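Adhesion and penetration protein autotransporter (PDB 3SYJ) promotes adherence to and invasion of host cells by directly binding a host cell structure, and is probably a serine protease. Local coordinates at residues 11-14 / 15-19; 134-138 / 139-143; 254-257 / 258-262. One frame throughout, in Å; residues are numbered along the deposited sequence.

Contact 1 of 3, residues 11-14 / 15-19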
ATOM      1  N   TYR A  11      30.781 -11.988  45.113  1.00 14.20           N
ATOM      2  CA  TYR A  11      29.446 -12.288  45.639  1.00 16.79           C
ATOM      3  C   TYR A  11      29.194 -11.544  46.941  1.00 14.39           C
ATOM      4  O   TYR A  11      28.171 -10.903  47.123  1.00 15.09           O
ATOM      5  CB  TYR A  11      29.276 -13.785  45.893  1.00 14.52           C
ATOM      6  CG  TYR A  11      28.954 -14.603  44.670  1.00 16.99           C
ATOM      7  CD1 TYR A  11      27.671 -14.605  44.127  1.00 18.26           C
ATOM      8  CD2 TYR A  11      29.924 -15.400  44.072  1.00 15.71           C
ATOM      9  CE1 TYR A  11      27.375 -15.371  43.005  1.00 18.13           C
ATOM     10  CE2 TYR A  11      29.641 -16.165  42.962  1.00 16.09           C
ATOM     11  CZ  TYR A  11      28.372 -16.150  42.433  1.00 19.17           C
ATOM     12  OH  TYR A  11      28.108 -16.918  41.328  1.00 19.31           O
ATOM     13  N   TYR A  12      30.145 -11.635  47.848  1.00 15.33           N
ATOM     14  CA  TYR A  12      29.990 -11.034  49.153  1.00 13.67           C
ATOM     15  C   TYR A  12      30.012  -9.512  49.090  1.00 14.54           C
ATOM     16  O   TYR A  12      29.413  -8.835  49.920  1.00 12.41           O
ATOM     17  CB  TYR A  12      31.111 -11.526  50.055  1.00 13.76           C
ATOM     18  CG  TYR A  12      31.161 -13.026  50.232  1.00 14.88           C
ATOM     19  CD1 TYR A  12      30.374 -13.663  51.190  1.00 14.97           C
ATOM     20  CD2 TYR A  12      32.007 -13.805  49.457  1.00 16.99           C
ATOM     21  CE1 TYR A  12      30.429 -15.039  51.365  1.00 15.97           C
ATOM     22  CE2 TYR A  12      32.073 -15.178  49.625  1.00 16.48           C
ATOM     23  CZ  TYR A  12      31.282 -15.791  50.579  1.00 17.13           C
ATOM     24  OH  TYR A  12      31.354 -17.158  50.739  1.00 16.72           O
ATOM     25  N   ARG A  13      30.735  -8.970  48.122  1.00 18.16           N
ATOM     26  CA  ARG A  13      30.792  -7.526  47.967  1.00 14.76           C
ATOM     27  C   ARG A  13      29.487  -7.022  47.356  1.00 13.76           C
ATOM     28  O   ARG A  13      28.894  -6.073  47.855  1.00 13.24           O
ATOM     29  CB  ARG A  13      31.985  -7.117  47.104  1.00 13.31           C
ATOM     30  CG  ARG A  13      33.350  -7.358  47.746  1.00 17.23           C
ATOM     31  CD  ARG A  13      33.558  -6.526  48.998  1.00 11.48           C
ATOM     32  NE  ARG A  13      32.939  -5.212  48.878  1.00 20.51           N
ATOM     33  CZ  ARG A  13      33.442  -4.212  48.169  1.00 17.81           C
ATOM     34  NH1 ARG A  13      34.584  -4.403  47.534  1.00 27.93           N
ATOM     35  NH2 ARG A  13      32.812  -3.042  48.085  1.00 12.44           N
ATOM     36  N   ASP A  14      29.038  -7.670  46.284  1.00 15.49           N
ATOM     37  CA  ASP A  14      27.792  -7.287  45.623  1.00 13.73           C
ATOM     38  C   ASP A  14      26.615  -7.388  46.592  1.00 13.00           C
ATOM     39  O   ASP A  14      25.741  -6.513  46.625  1.00 14.40           O
ATOM     40  CB  ASP A  14      27.540  -8.149  44.379  1.00 12.22           C
ATOM     41  CG  ASP A  14      28.400  -7.728  43.185  1.00 15.16           C
ATOM     42  OD1 ASP A  14      29.075  -6.677  43.280  1.00 14.47           O
ATOM     43  OD2 ASP A  14      28.397  -8.444  42.155  1.00 12.04           O
ATOM     44  N   PHE A  15      26.608  -8.458  47.379  1.00 12.15           N
ATOM     45  CA  PHE A  15      25.572  -8.702  48.379  1.00 14.37           C
ATOM     46  C   PHE A  15      25.424  -7.474  49.283  1.00 15.67           C
ATOM     47  O   PHE A  15      24.320  -6.968  49.473  1.00 12.48           O
ATOM     48  CB  PHE A  15      25.923  -9.948  49.213  1.00 12.07           C
ATOM     49  CG  PHE A  15      24.730 -10.649  49.813  1.00 15.83           C
ATOM     50  CD1 PHE A  15      24.053 -11.627  49.100  1.00 14.81           C
ATOM     51  CD2 PHE A  15      24.296 -10.341  51.095  1.00 13.33           C
ATOM     52  CE1 PHE A  15      22.962 -12.281  49.650  1.00 17.02           C
ATOM     53  CE2 PHE A  15      23.204 -10.992  51.652  1.00 14.20           C
ATOM     54  CZ  PHE A  15      22.538 -11.966  50.930  1.00 12.67           C
ATOM     55  N   ALA A  16      26.547  -6.983  49.810  1.00 14.68           N
ATOM     56  CA  ALA A  16      26.520  -5.872  50.760  1.00 12.48           C
ATOM     57  C   ALA A  16      26.085  -4.556  50.114  1.00 14.47           C
ATOM     58  O   ALA A  16      25.439  -3.727  50.757  1.00 12.90           O
ATOM     59  CB  ALA A  16      27.869  -5.708  51.416  1.00 13.83           C
ATOM     60  N   GLU A  17      26.448  -4.368  48.848  1.00 12.45           N
ATOM     61  CA  GLU A  17      26.148  -3.125  48.143  1.00 16.05           C
ATOM     62  C   GLU A  17      24.840  -3.203  47.351  1.00 15.49           C
ATOM     63  O   GLU A  17      24.493  -2.258  46.647  1.00 15.43           O
ATOM     64  CB  GLU A  17      27.299  -2.739  47.192  1.00 13.08           C
ATOM     65  CG  GLU A  17      28.712  -2.754  47.806  1.00 12.46           C
ATOM     66  CD  GLU A  17      28.920  -1.706  48.898  1.00 17.23           C
ATOM     67  OE1 GLU A  17      28.147  -0.723  48.967  1.00 14.43           O
ATOM     68  OE2 GLU A  17      29.876  -1.866  49.689  1.00 14.28           O
ATOM     69  N   ASN A  18      24.119  -4.317  47.460  1.00 13.75           N
ATOM     70  CA  ASN A  18      22.941  -4.539  46.619  1.00 14.06           C
ATOM     71  C   ASN A  18      23.281  -4.333  45.144  1.00 18.39           C
ATOM     72  O   ASN A  18      22.538  -3.675  44.417  1.00 20.03           O
ATOM     73  CB  ASN A  18      21.775  -3.614  47.017  1.00 11.49           C
ATOM     74  CG  ASN A  18      21.049  -4.084  48.278  1.00 13.30           C
ATOM     75  OD1 ASN A  18      21.029  -3.381  49.287  1.00 11.31           O
ATOM     76  ND2 ASN A  18      20.461  -5.276  48.226  1.00  9.78           N
ATOM     77  N   LYS A  19      24.411  -4.885  44.713  1.00 16.56           N
ATOM     78  CA  LYS A  19      24.829  -4.792  43.320  1.00 16.03           C
ATOM     79  C   LYS A  19      24.883  -6.171  42.683  1.00 16.03           C
ATOM     80  O   LYS A  19      24.407  -7.146  43.257  1.00 16.80           O
ATOM     81  CB  LYS A  19      26.170  -4.069  43.198  1.00 13.49           C
ATOM     82  CG  LYS A  19      26.072  -2.630  43.646  1.00 15.98           C
ATOM     83  CD  LYS A  19      27.401  -1.907  43.604  1.00 16.59           C
ATOM     84  CE  LYS A  19      27.187  -0.424  43.836  1.00 16.59           C
ATOM     85  NZ  LYS A  19      28.437   0.348  43.661  1.00 20.59           N
TER

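Contact 2 of 3, residues 134-138 / 139-143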
ATOM      1  N   THR A 134      12.382  -6.599  65.444  1.00 20.95           N
ATOM      2  CA  THR A 134      11.676  -7.753  65.987  1.00 22.68           C
ATOM      3  C   THR A 134      11.312  -7.394  67.424  1.00 21.76           C
ATOM      4  O   THR A 134      11.977  -6.561  68.042  1.00 19.77           O
ATOM      5  CB  THR A 134      12.527  -9.055  65.933  1.00 21.21           C
ATOM      6  OG1 THR A 134      13.803  -8.839  66.549  1.00 16.53           O
ATOM      7  CG2 THR A 134      12.729  -9.501  64.497  1.00 17.05           C
ATOM      8  N   SER A 135      10.257  -7.998  67.958  1.00 22.51           N
ATOM      9  CA  SER A 135       9.739  -7.543  69.245  1.00 24.42           C
ATOM     10  C   SER A 135       9.958  -8.511  70.406  1.00 26.97           C
ATOM     11  O   SER A 135       9.856  -8.123  71.569  1.00 30.03           O
ATOM     12  CB  SER A 135       8.258  -7.201  69.122  1.00 25.50           C
ATOM     13  OG  SER A 135       7.542  -8.300  68.602  1.00 30.51           O
ATOM     14  N   ASN A 136      10.260  -9.766  70.095  1.00 29.07           N
ATOM     15  CA  ASN A 136      10.434 -10.783  71.126  1.00 27.32           C
ATOM     16  C   ASN A 136      11.879 -10.830  71.590  1.00 25.89           C
ATOM     17  O   ASN A 136      12.799 -10.752  70.776  1.00 25.50           O
ATOM     18  CB  ASN A 136      10.003 -12.143  70.583  1.00 27.37           C
ATOM     19  CG  ASN A 136       9.697 -13.151  71.681  1.00 33.08           C
ATOM     20  OD1 ASN A 136      10.454 -13.300  72.640  1.00 32.67           O
ATOM     21  ND2 ASN A 136       8.585 -13.868  71.526  1.00 26.61           N
ATOM     22  N   MET A 137      12.086 -10.943  72.895  1.00 25.10           N
ATOM     23  CA  MET A 137      13.442 -10.988  73.435  1.00 29.80           C
ATOM     24  C   MET A 137      13.952 -12.421  73.642  1.00 33.84           C
ATOM     25  O   MET A 137      15.117 -12.635  73.987  1.00 31.05           O
ATOM     26  CB  MET A 137      13.540 -10.188  74.733  1.00 32.09           C
ATOM     27  CG  MET A 137      13.106  -8.735  74.604  1.00 36.88           C
ATOM     28  SD  MET A 137      14.110  -7.775  73.452  1.00 35.07           S
ATOM     29  CE  MET A 137      15.745  -8.049  74.107  1.00 21.80           C
ATOM     30  N   ASN A 138      13.087 -13.404  73.417  1.00 30.26           N
ATOM     31  CA  ASN A 138      13.515 -14.792  73.482  1.00 34.13           C
ATOM     32  C   ASN A 138      14.125 -15.263  72.159  1.00 30.87           C
ATOM     33  O   ASN A 138      13.420 -15.438  71.163  1.00 31.33           O
ATOM     34  CB  ASN A 138      12.358 -15.698  73.899  1.00 36.06           C
ATOM     35  CG  ASN A 138      12.750 -17.173  73.915  1.00 49.02           C
ATOM     36  OD1 ASN A 138      13.884 -17.538  74.273  1.00 36.59           O
ATOM     37  ND2 ASN A 138      11.810 -18.033  73.521  1.00 50.95           N
ATOM     38  N   GLY A 139      15.437 -15.469  72.160  1.00 26.41           N
ATOM     39  CA  GLY A 139      16.151 -15.906  70.976  1.00 28.35           C
ATOM     40  C   GLY A 139      15.570 -17.130  70.290  1.00 29.82           C
ATOM     41  O   GLY A 139      15.616 -17.238  69.064  1.00 33.03           O
ATOM     42  N   SER A 140      15.019 -18.055  71.068  1.00 28.92           N
ATOM     43  CA  SER A 140      14.437 -19.276  70.510  1.00 30.53           C
ATOM     44  C   SER A 140      13.291 -19.006  69.528  1.00 32.40           C
ATOM     45  O   SER A 140      13.010 -19.829  68.652  1.00 33.04           O
ATOM     46  CB  SER A 140      13.967 -20.205  71.630  1.00 34.52           C
ATOM     47  OG  SER A 140      15.045 -20.546  72.489  1.00 35.54           O
ATOM     48  N   THR A 141      12.635 -17.857  69.678  1.00 29.95           N
ATOM     49  CA  THR A 141      11.510 -17.473  68.821  1.00 28.35           C
ATOM     50  C   THR A 141      11.840 -17.574  67.341  1.00 25.78           C
ATOM     51  O   THR A 141      10.996 -17.944  66.528  1.00 27.96           O
ATOM     52  CB  THR A 141      11.103 -16.006  69.076  1.00 30.17           C
ATOM     53  OG1 THR A 141      10.657 -15.861  70.426  1.00 41.64           O
ATOM     54  CG2 THR A 141       9.993 -15.565  68.114  1.00 32.67           C
ATOM     55  N   TYR A 142      13.079 -17.238  67.006  1.00 24.80           N
ATOM     56  CA  TYR A 142      13.470 -16.994  65.625  1.00 27.26           C
ATOM     57  C   TYR A 142      14.059 -18.215  64.930  1.00 31.12           C
ATOM     58  O   TYR A 142      14.423 -18.149  63.755  1.00 30.38           O
ATOM     59  CB  TYR A 142      14.429 -15.801  65.582  1.00 23.35           C
ATOM     60  CG  TYR A 142      13.824 -14.599  66.272  1.00 27.04           C
ATOM     61  CD1 TYR A 142      12.818 -13.856  65.657  1.00 23.24           C
ATOM     62  CD2 TYR A 142      14.222 -14.227  67.554  1.00 24.85           C
ATOM     63  CE1 TYR A 142      12.242 -12.768  66.287  1.00 21.75           C
ATOM     64  CE2 TYR A 142      13.648 -13.138  68.193  1.00 19.51           C
ATOM     65  CZ  TYR A 142      12.658 -12.417  67.551  1.00 20.73           C
ATOM     66  OH  TYR A 142      12.077 -11.339  68.163  1.00 22.88           O
ATOM     67  N   SER A 143      14.125 -19.329  65.656  1.00 33.02           N
ATOM     68  CA  SER A 143      14.672 -20.577  65.122  1.00 32.46           C
ATOM     69  C   SER A 143      13.744 -21.241  64.106  1.00 26.83           C
ATOM     70  O   SER A 143      14.197 -21.978  63.236  1.00 27.04           O
ATOM     71  CB  SER A 143      14.969 -21.546  66.263  1.00 26.41           C
ATOM     72  OG  SER A 143      15.952 -21.002  67.125  1.00 32.62           O
TER

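Contact 3 of 3, residues 254-257 / 258-262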
ATOM      1  N   VAL A 254      17.493  -7.091  69.343  1.00 24.25           N
ATOM      2  CA  VAL A 254      17.103  -5.682  69.399  1.00 24.69           C
ATOM      3  C   VAL A 254      16.027  -5.472  70.454  1.00 24.35           C
ATOM      4  O   VAL A 254      15.208  -6.361  70.699  1.00 27.62           O
ATOM      5  CB  VAL A 254      16.612  -5.153  68.036  1.00 21.31           C
ATOM      6  CG1 VAL A 254      17.773  -5.092  67.043  1.00 18.80           C
ATOM      7  CG2 VAL A 254      15.471  -6.018  67.508  1.00 17.67           C
ATOM      8  N   ARG A 255      16.026  -4.288  71.059  1.00 21.93           N
ATOM      9  CA  ARG A 255      15.155  -4.010  72.195  1.00 24.48           C
ATOM     10  C   ARG A 255      14.084  -2.960  71.883  1.00 24.39           C
ATOM     11  O   ARG A 255      14.294  -1.767  72.055  1.00 21.95           O
ATOM     12  CB  ARG A 255      16.006  -3.628  73.407  1.00 21.77           C
ATOM     13  CG  ARG A 255      17.083  -4.682  73.675  1.00 24.32           C
ATOM     14  CD  ARG A 255      18.000  -4.344  74.837  1.00 24.91           C
ATOM     15  NE  ARG A 255      19.155  -5.238  74.866  1.00 23.20           N
ATOM     16  CZ  ARG A 255      20.284  -4.979  75.516  1.00 23.91           C
ATOM     17  NH1 ARG A 255      20.409  -3.858  76.203  1.00 25.23           N
ATOM     18  NH2 ARG A 255      21.290  -5.838  75.475  1.00 26.10           N
ATOM     19  N   LYS A 256      12.929  -3.433  71.429  1.00 25.18           N
ATOM     20  CA  LYS A 256      11.847  -2.573  70.969  1.00 24.93           C
ATOM     21  C   LYS A 256      11.241  -1.730  72.096  1.00 27.12           C
ATOM     22  O   LYS A 256      10.853  -0.584  71.881  1.00 24.51           O
ATOM     23  CB  LYS A 256      10.766  -3.438  70.323  1.00 27.82           C
ATOM     24  CG  LYS A 256       9.660  -2.684  69.613  1.00 26.68           C
ATOM     25  CD  LYS A 256       9.911  -2.641  68.117  1.00 36.54           C
ATOM     26  CE  LYS A 256       8.607  -2.506  67.337  1.00 45.93           C
ATOM     27  NZ  LYS A 256       7.714  -3.692  67.513  1.00 42.64           N
ATOM     28  N   SER A 257      11.152  -2.300  73.296  1.00 29.10           N
ATOM     29  CA  SER A 257      10.565  -1.596  74.435  1.00 26.97           C
ATOM     30  C   SER A 257      11.482  -0.509  74.948  1.00 28.96           C
ATOM     31  O   SER A 257      11.025   0.540  75.399  1.00 30.15           O
ATOM     32  CB  SER A 257      10.253  -2.563  75.577  1.00 35.25           C
ATOM     33  OG  SER A 257       8.948  -3.093  75.443  1.00 50.04           O
ATOM     34  N   TYR A 258      12.779  -0.772  74.899  1.00 24.76           N
ATOM     35  CA  TYR A 258      13.753   0.217  75.320  1.00 27.14           C
ATOM     36  C   TYR A 258      13.734   1.365  74.336  1.00 24.81           C
ATOM     37  O   TYR A 258      13.753   2.531  74.726  1.00 28.08           O
ATOM     38  CB  TYR A 258      15.141  -0.404  75.379  1.00 23.34           C
ATOM     39  CG  TYR A 258      16.273   0.571  75.581  1.00 21.59           C
ATOM     40  CD1 TYR A 258      16.416   1.263  76.777  1.00 22.50           C
ATOM     41  CD2 TYR A 258      17.225   0.769  74.589  1.00 19.46           C
ATOM     42  CE1 TYR A 258      17.470   2.141  76.973  1.00 19.50           C
ATOM     43  CE2 TYR A 258      18.281   1.638  74.775  1.00 24.18           C
ATOM     44  CZ  TYR A 258      18.399   2.322  75.970  1.00 22.31           C
ATOM     45  OH  TYR A 258      19.448   3.191  76.155  1.00 23.32           O
ATOM     46  N   PHE A 259      13.681   1.043  73.051  1.00 23.11           N
ATOM     47  CA  PHE A 259      13.657   2.099  72.057  1.00 26.11           C
ATOM     48  C   PHE A 259      12.431   2.991  72.234  1.00 25.87           C
ATOM     49  O   PHE A 259      12.528   4.206  72.099  1.00 24.88           O
ATOM     50  CB  PHE A 259      13.676   1.552  70.638  1.00 25.91           C
ATOM     51  CG  PHE A 259      13.454   2.611  69.610  1.00 26.48           C
ATOM     52  CD1 PHE A 259      14.468   3.496  69.288  1.00 27.53           C
ATOM     53  CD2 PHE A 259      12.215   2.763  69.009  1.00 26.69           C
ATOM     54  CE1 PHE A 259      14.265   4.497  68.356  1.00 25.17           C
ATOM     55  CE2 PHE A 259      12.007   3.762  68.079  1.00 28.45           C
ATOM     56  CZ  PHE A 259      13.038   4.631  67.755  1.00 26.22           C
ATOM     57  N   ASP A 260      11.285   2.382  72.528  1.00 26.28           N
ATOM     58  CA  ASP A 260      10.052   3.129  72.752  1.00 25.82           C
ATOM     59  C   ASP A 260      10.209   4.118  73.897  1.00 29.12           C
ATOM     60  O   ASP A 260       9.696   5.234  73.834  1.00 32.50           O
ATOM     61  CB  ASP A 260       8.872   2.187  73.017  1.00 27.96           C
ATOM     62  CG  ASP A 260       8.388   1.489  71.755  1.00 33.06           C
ATOM     63  OD1 ASP A 260       8.859   1.859  70.655  1.00 28.26           O
ATOM     64  OD2 ASP A 260       7.538   0.572  71.859  1.00 32.96           O
ATOM     65  N   GLU A 261      10.927   3.722  74.941  1.00 27.07           N
ATOM     66  CA  GLU A 261      11.172   4.635  76.051  1.00 32.06           C
ATOM     67  C   GLU A 261      12.017   5.836  75.628  1.00 32.30           C
ATOM     68  O   GLU A 261      11.783   6.953  76.080  1.00 30.06           O
ATOM     69  CB  GLU A 261      11.828   3.911  77.223  1.00 31.05           C
ATOM     70  CG  GLU A 261      10.914   2.915  77.908  1.00 34.98           C
ATOM     71  CD  GLU A 261      11.634   2.112  78.968  1.00 39.93           C
ATOM     72  OE1 GLU A 261      12.761   2.502  79.338  1.00 41.67           O
ATOM     73  OE2 GLU A 261      11.077   1.091  79.427  1.00 49.61           O
ATOM     74  N   ILE A 262      13.002   5.600  74.766  1.00 30.36           N
ATOM     75  CA  ILE A 262      13.854   6.676  74.276  1.00 28.50           C
ATOM     76  C   ILE A 262      13.025   7.610  73.410  1.00 26.67           C
ATOM     77  O   ILE A 262      13.108   8.825  73.525  1.00 30.57           O
ATOM     78  CB  ILE A 262      15.021   6.135  73.413  1.00 27.88           C
ATOM     79  CG1 ILE A 262      15.894   5.163  74.211  1.00 24.90           C
ATOM     80  CG2 ILE A 262      15.845   7.284  72.834  1.00 22.81           C
ATOM     81  CD1 ILE A 262      16.301   5.672  75.568  1.00 30.68           C
TER
HETATM   82  O   HOH W   1       7.004  -0.484  74.242  1.00 39.75           O

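Contact 1 of 3, residues 11-14 / 15-19
A Schellman motif finishes the helix that begins at residue 9, in the protease domain of the passenger: Lys-19 N reaches back to Asp-14 O at 2.8 Å, and inside that bond Asn-18, at positive phi, makes a weak one from its N to Phe-15 O. One turn earlier the ordinary helical pattern holds, with Phe-15 N 2.9 Å from Tyr-11 O. On one flank of the same turn Arg-13 and Glu-17 lie side by side, pointing the same way. The arginine chain is bent at chi2 (-64°) and chi3, which brings NH2 within 3.5 Å of Glu-17 OE2 in a long salt bridge. OE2 sits at the edge of the guanidinium, in its plane, but with the two planes 88° apart the carboxylate does not lie flat in a two-pronged pairing: OE2 alone bridges to Arg-13, and OE1 forms a salt bridge with Arg-56. Glu-17 CG leans on Arg-13 O at 3.3 Å. The Phe-15 ring swings off the turn, CG anti to the backbone N (chi1 -154°), to meet Phe-22 edge-to-face and to pack on strands 151-155 and 179-182. Asp-14 links the helix to a distant part of the chain: OD2 bonds His-596 ND1 and OD1 Ala-597 N. Gln-10 NE2, within the helix, also holds OD1. Crossing the aspartate at about a right angle, Lys-19 places its CB 3.9 Å from Asp-14 OD1.

Contact 2 of 3, residues 134-138 / 139-143
The Tyr-142 ring has Asn-136 O at its edge, in the ring plane, and Thr-141 CB over the centre of one face, 3.8 Å above it. Thr-134 approaches from the opposite direction to the tyrosine and meets the phenol end obliquely, its CB 3.2 Å from Tyr-142 OH. Elsewhere the ring meets Tyr-148 at an oblique angle and packs on Ile-224. From the ring edge the hydroxyl OH donates to Asn-136 O at 2.8 Å; the angle at that oxygen is 115°, so the phenol comes in from well to one side of the carbonyl.

Asn-136 also forms an Asx turn. With CG anti to its backbone N (chi1 -160°), the amide is placed beside the carbonyl carbon, where OD1 meets Asn-138 N two residues on and accepts from it at 2.7 Å. The turn leads into the short 3-10 segment 139-142, where Asn-138 O is gripped twice by one residue. Thr-141 OG1 donates to it at 2.9 Å, in the carbonyl plane on a lone pair, whereas Thr-141 N, at the same 2.9 Å, stands 43° above that plane. The side-chain oxygen Asn-138 OD1 adds a weak bond from Ser-140 N.

This loop joins strand 120-121 to strand 151-155 of the protease domain, which belongs to the clan of chymotrypsin-like peptidases. Thr-134 OG1 is hydrogen-bonded to Asn-235 OD1, tying the loop to strand 231-238. Because Asn-136 O and Asn-138 O both accept hydrogen bonds from side-chain hydroxyls, and Asn-136 OD1 takes a backbone N-H, side-chain bonds supplement the backbone ones in fixing the shape of this irregular stretch.

Contact 3 of 3, residues 254-257 / 258-262
Asp-260 CB rests against two carbonyl oxygens of the preceding turn, 3.6 Å from both Lys-256 O and Ser-257 O. Next along the chain, CG folds back beside the backbone N (chi1 -74°) and comes to 3.2 Å from Lys-256 O. At the tip OD1 lies near that carbonyl, acceptor beside acceptor, without a bond, while OD2 accepts a hydrogen bond from a water 2.7 Å away, a water that Ser-257 OG also reaches, weakly, at 3.5 Å. Lys-256 NZ, though oppositely charged, stays 6.1 Å from OD2, too far for a salt bridge, though the lysine may still lend the carboxylate some stabilisation. The aspartate's own N donates to Lys-256 O, the middle bond of three consecutive ones that open helix 256-266: Arg-255, at the N-cap position, offers its O to Phe-259 N, and Ser-257 O receives Glu-261 N. The helix follows strand 249-253, much as a helix ends the chymotrypsin fold, and Phe-259 carries it onto strand 61-64, with Tyr-67 met edge-to-face. On another flank Arg-255 CB touches Tyr-258 CB at 3.9 Å before the two side chains part. The arginine extends to Glu-113 O and makes a cation-pi contact with Tyr-104, whose ring the Tyr-258 ring meets edge-to-face. Tyr-258 OH is hydrogen-bonded to Asn-102 O, and Ile-262 CG1 stands 4.2 Å above one face of the Tyr-258 ring, offset toward its rim.

From the N terminus the three contacts follow in series, each a local turn that closes no long loop; none nests in or crosses another. Contact 1 ends the first helix and stands apart, its nearest atoms about 16 Å from contact 2 and about 17 Å from contact 3. The loop of contact 2 leads into strand 151-155, one that the helix of contact 1 packs on, so the two share a sheet without touching. Contact 3 starts the helix after strand 249-253. Distant in sequence, contacts 2 and 3 meet in space: Met-137 SD lies 3.3 Å from Val-254 O, and Met-137 CE packs on Arg-255 CG at 3.6 Å. The loop thereby borders the start of helix 256-266.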